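Local coordinates for protein thiosulfate sulfurtransferase (Pseudomonas aeruginosa, PDB 1YT8) that probably transfers sulfur from thiosulfate to cyanide, as a sulfurtransferase built from four rhodanese-like domains, at residues A[109-117]-A[488-496]. Numbering follows the deposited sequence.
Sequences FRDVNVPSK and DRYRRPYEG
Tyr490 OH donates to Asp111 OD2 over 2.7 Å, coming from above the carboxylate plane, which stands 84° from the phenol ring. The other carboxylate oxygen, OD1, is gripped from opposite faces: Val112 N on one, Lys117 NZ on the other, the latter a salt bridge at 2.8 Å. Three donors on two oxygens should restrict the carboxylate's rotation. Extended beyond CG, the Lys117 chain comes from the opposite direction to Tyr494, its NZ oblique to the ring and weakly bonded to Tyr494 OH at 2.9 Å; Tyr507 of helix 501-512 also binds NZ. Between the two tyrosines Val112 is wedged, CG1 3.9 Å from Tyr490 CD2 and over one face of the Arg492 guanidinium, CG2 3.4 Å from Tyr494 OH. The joint links the lead-in to helix 114-127, beyond the five-stranded parallel rhodanese sheet that starts with strand 7-9, to the loop between helices 464-470 and 501-512, where a type I turn from Arg492 to Glu495 carries Tyr494. Packing is looser where Asn113 OD1 lies 4.0 Å from Tyr494 OH and two waters bridge instead, one to that hydroxyl, the other to Arg492 NH2. Asn113 ND2 binds Asp315, and Glu32 pairs with Arg492. At the partly exposed margin, Arg110 NH2 reaches Tyr490 OH through a bent bond (135°).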
loop_
_atom_site.group_PDB
_atom_site.type_symbol
_atom_site.label_atom_id
_atom_site.label_comp_id
_atom_site.label_asym_id
_atom_site.label_seq_id
_atom_site.Cartn_x
_atom_site.Cartn_y
_atom_site.Cartn_z
ATOM N N PHE A 109 1.551 8.852 15.234
ATOM C CA PHE A 109 0.310 8.782 14.470
ATOM C C PHE A 109 -0.292 7.387 14.471
ATOM O O PHE A 109 0.424 6.393 14.588
ATOM C CB PHE A 109 0.579 9.169 13.012
ATOM C CG PHE A 109 1.055 10.584 12.824
ATOM C CD1 PHE A 109 0.175 11.571 12.399
ATOM C CD2 PHE A 109 2.389 10.919 13.038
ATOM C CE1 PHE A 109 0.613 12.879 12.184
ATOM C CE2 PHE A 109 2.843 12.225 12.827
ATOM C CZ PHE A 109 1.952 13.208 12.398
ATOM N N ARG A 110 -1.609 7.308 14.334
ATOM C CA ARG A 110 -2.254 6.005 14.256
ATOM C C ARG A 110 -2.703 5.827 12.811
ATOM O O ARG A 110 -2.509 6.725 11.982
ATOM C CB ARG A 110 -3.455 5.902 15.202
ATOM C CG ARG A 110 -4.520 6.952 14.991
ATOM C CD ARG A 110 -5.814 6.577 15.711
ATOM N NE ARG A 110 -6.476 5.437 15.079
ATOM C CZ ARG A 110 -6.399 4.180 15.507
ATOM N NH1 ARG A 110 -5.687 3.876 16.586
ATOM N NH2 ARG A 110 -7.033 3.221 14.847
ATOM N N ASP A 111 -3.292 4.669 12.524
ATOM C CA ASP A 111 -3.781 4.301 11.195
ATOM C C ASP A 111 -2.643 3.997 10.221
ATOM O O ASP A 111 -1.492 3.841 10.636
ATOM C CB ASP A 111 -4.694 5.397 10.625
ATOM C CG ASP A 111 -5.844 4.825 9.813
ATOM O OD1 ASP A 111 -5.637 4.450 8.640
ATOM O OD2 ASP A 111 -6.962 4.729 10.359
ATOM N N VAL A 112 -2.968 3.900 8.932
ATOM C CA VAL A 112 -1.969 3.592 7.905
ATOM C C VAL A 112 -1.920 4.640 6.788
ATOM O O VAL A 112 -2.866 5.408 6.611
ATOM C CB VAL A 112 -2.242 2.204 7.271
ATOM C CG1 VAL A 112 -2.194 1.124 8.340
ATOM C CG2 VAL A 112 -3.608 2.202 6.579
ATOM N N ASN A 113 -0.813 4.656 6.044
ATOM C CA ASN A 113 -0.596 5.593 4.932
ATOM C C ASN A 113 -0.846 7.026 5.410
ATOM O O ASN A 113 -1.465 7.838 4.714
ATOM C CB ASN A 113 -1.538 5.261 3.766
ATOM C CG ASN A 113 -1.531 3.778 3.409
ATOM O OD1 ASN A 113 -2.589 3.159 3.299
ATOM N ND2 ASN A 113 -0.343 3.205 3.220
ATOM N N VAL A 114 -0.328 7.330 6.595
ATOM C CA VAL A 114 -0.521 8.635 7.216
ATOM C C VAL A 114 0.010 9.836 6.431
ATOM O O VAL A 114 -0.680 10.850 6.320
ATOM C CB VAL A 114 0.048 8.627 8.652
ATOM C CG1 VAL A 114 -0.212 9.965 9.336
ATOM C CG2 VAL A 114 -0.619 7.502 9.444
ATOM N N PRO A 115 1.233 9.748 5.880
ATOM C CA PRO A 115 1.717 10.910 5.126
ATOM C C PRO A 115 0.747 11.274 3.998
ATOM O O PRO A 115 0.414 12.446 3.798
ATOM C CB PRO A 115 3.068 10.436 4.597
ATOM C CG PRO A 115 3.547 9.522 5.692
ATOM C CD PRO A 115 2.290 8.729 6.019
ATOM N N SER A 116 0.288 10.260 3.272
ATOM C CA SER A 116 -0.643 10.473 2.168
ATOM C C SER A 116 -1.968 11.079 2.617
ATOM O O SER A 116 -2.494 11.994 1.974
ATOM C CB SER A 116 -0.916 9.153 1.442
ATOM O OG SER A 116 0.265 8.632 0.860
ATOM N N LYS A 117 -2.514 10.568 3.716
ATOM C CA LYS A 117 -3.791 11.062 4.219
ATOM C C LYS A 117 -3.680 12.439 4.860
ATOM O O LYS A 117 -4.570 13.279 4.702
ATOM C CB LYS A 117 -4.382 10.060 5.210
ATOM C CG LYS A 117 -4.618 8.692 4.600
ATOM C CD LYS A 117 -5.112 7.701 5.633
ATOM C CE LYS A 117 -5.392 6.352 4.994
ATOM N NZ LYS A 117 -5.839 5.361 6.016
ATOM N N ASP A 488 -2.361 -9.424 12.328
ATOM C CA ASP A 488 -1.623 -9.216 11.094
ATOM C C ASP A 488 -2.228 -8.183 10.149
ATOM O O ASP A 488 -1.566 -7.749 9.208
ATOM C CB ASP A 488 -1.385 -10.559 10.371
ATOM C CG ASP A 488 -2.671 -11.285 9.991
ATOM O OD1 ASP A 488 -3.683 -11.177 10.713
ATOM O OD2 ASP A 488 -2.653 -12.001 8.968
ATOM N N ARG A 489 -3.467 -7.774 10.408
ATOM C CA ARG A 489 -4.114 -6.766 9.572
ATOM C C ARG A 489 -4.910 -5.731 10.360
ATOM O O ARG A 489 -5.707 -6.068 11.233
ATOM C CB ARG A 489 -5.036 -7.417 8.533
ATOM C CG ARG A 489 -5.883 -6.392 7.777
ATOM C CD ARG A 489 -6.638 -6.980 6.603
ATOM N NE ARG A 489 -7.456 -5.959 5.947
ATOM C CZ ARG A 489 -8.547 -5.417 6.480
ATOM N NH1 ARG A 489 -8.968 -5.802 7.678
ATOM N NH2 ARG A 489 -9.205 -4.466 5.825
ATOM N N TYR A 490 -4.689 -4.461 10.038
ATOM C CA TYR A 490 -5.411 -3.375 10.685
ATOM C C TYR A 490 -6.784 -3.280 10.029
ATOM O O TYR A 490 -6.887 -3.221 8.803
ATOM C CB TYR A 490 -4.661 -2.053 10.500
ATOM C CG TYR A 490 -5.481 -0.828 10.848
ATOM C CD1 TYR A 490 -6.074 -0.693 12.105
ATOM C CD2 TYR A 490 -5.652 0.204 9.925
ATOM C CE1 TYR A 490 -6.819 0.451 12.436
ATOM C CE2 TYR A 490 -6.395 1.349 10.243
ATOM C CZ TYR A 490 -6.973 1.466 11.497
ATOM O OH TYR A 490 -7.696 2.599 11.816
ATOM N N ARG A 491 -7.831 -3.276 10.844
ATOM C CA ARG A 491 -9.198 -3.189 10.339
ATOM C C ARG A 491 -9.484 -1.752 9.901
ATOM O O ARG A 491 -9.915 -0.923 10.697
ATOM C CB ARG A 491 -10.180 -3.613 11.435
ATOM C CG ARG A 491 -11.626 -3.732 10.991
ATOM C CD ARG A 491 -12.514 -4.141 12.162
ATOM N NE ARG A 491 -13.903 -4.363 11.765
ATOM C CZ ARG A 491 -14.873 -4.702 12.611
ATOM N NH1 ARG A 491 -14.604 -4.860 13.901
ATOM N NH2 ARG A 491 -16.112 -4.881 12.170
ATOM N N ARG A 492 -9.231 -1.461 8.630
ATOM C CA ARG A 492 -9.456 -0.125 8.094
ATOM C C ARG A 492 -10.947 0.229 8.101
ATOM O O ARG A 492 -11.760 -0.446 7.473
ATOM C CB ARG A 492 -8.888 -0.049 6.673
ATOM C CG ARG A 492 -7.377 -0.298 6.604
ATOM C CD ARG A 492 -6.964 -0.769 5.221
ATOM N NE ARG A 492 -5.515 -0.794 5.014
ATOM C CZ ARG A 492 -4.672 -1.633 5.612
ATOM N NH1 ARG A 492 -5.115 -2.539 6.475
ATOM N NH2 ARG A 492 -3.375 -1.571 5.334
ATOM N N PRO A 493 -11.323 1.301 8.815
ATOM C CA PRO A 493 -12.722 1.734 8.899
ATOM C C PRO A 493 -13.280 2.176 7.552
ATOM O O PRO A 493 -14.491 2.286 7.382
ATOM C CB PRO A 493 -12.669 2.894 9.895
ATOM C CG PRO A 493 -11.467 2.591 10.722
ATOM C CD PRO A 493 -10.476 2.129 9.689
ATOM N N TYR A 494 -12.390 2.425 6.595
ATOM C CA TYR A 494 -12.807 2.869 5.271
ATOM C C TYR A 494 -12.834 1.763 4.217
ATOM O O TYR A 494 -12.902 2.043 3.019
ATOM C CB TYR A 494 -11.914 4.025 4.807
ATOM C CG TYR A 494 -10.448 3.687 4.781
ATOM C CD1 TYR A 494 -9.834 3.248 3.610
ATOM C CD2 TYR A 494 -9.665 3.815 5.928
ATOM C CE1 TYR A 494 -8.471 2.951 3.576
ATOM C CE2 TYR A 494 -8.303 3.516 5.908
ATOM C CZ TYR A 494 -7.713 3.090 4.727
ATOM O OH TYR A 494 -6.367 2.820 4.690
ATOM N N GLU A 495 -12.766 0.512 4.662
ATOM C CA GLU A 495 -12.836 -0.627 3.748
ATOM C C GLU A 495 -13.957 -1.533 4.247
ATOM O O GLU A 495 -14.065 -1.785 5.444
ATOM C CB GLU A 495 -11.518 -1.414 3.718
ATOM C CG GLU A 495 -10.315 -0.617 3.230
ATOM C CD GLU A 495 -9.146 -1.506 2.825
ATOM O OE1 GLU A 495 -9.092 -2.675 3.267
ATOM O OE2 GLU A 495 -8.273 -1.027 2.074
ATOM N N GLY A 496 -14.799 -2.002 3.333
ATOM C CA GLY A 496 -15.893 -2.873 3.727
ATOM C C GLY A 496 -17.087 -2.125 4.293
ATOM O O GLY A 496 -17.030 -0.916 4.523
HETATM O O HOH W 1 -5.194 3.699 2.445
HETATM O O HOH W 2 -3.392 0.653 2.968
#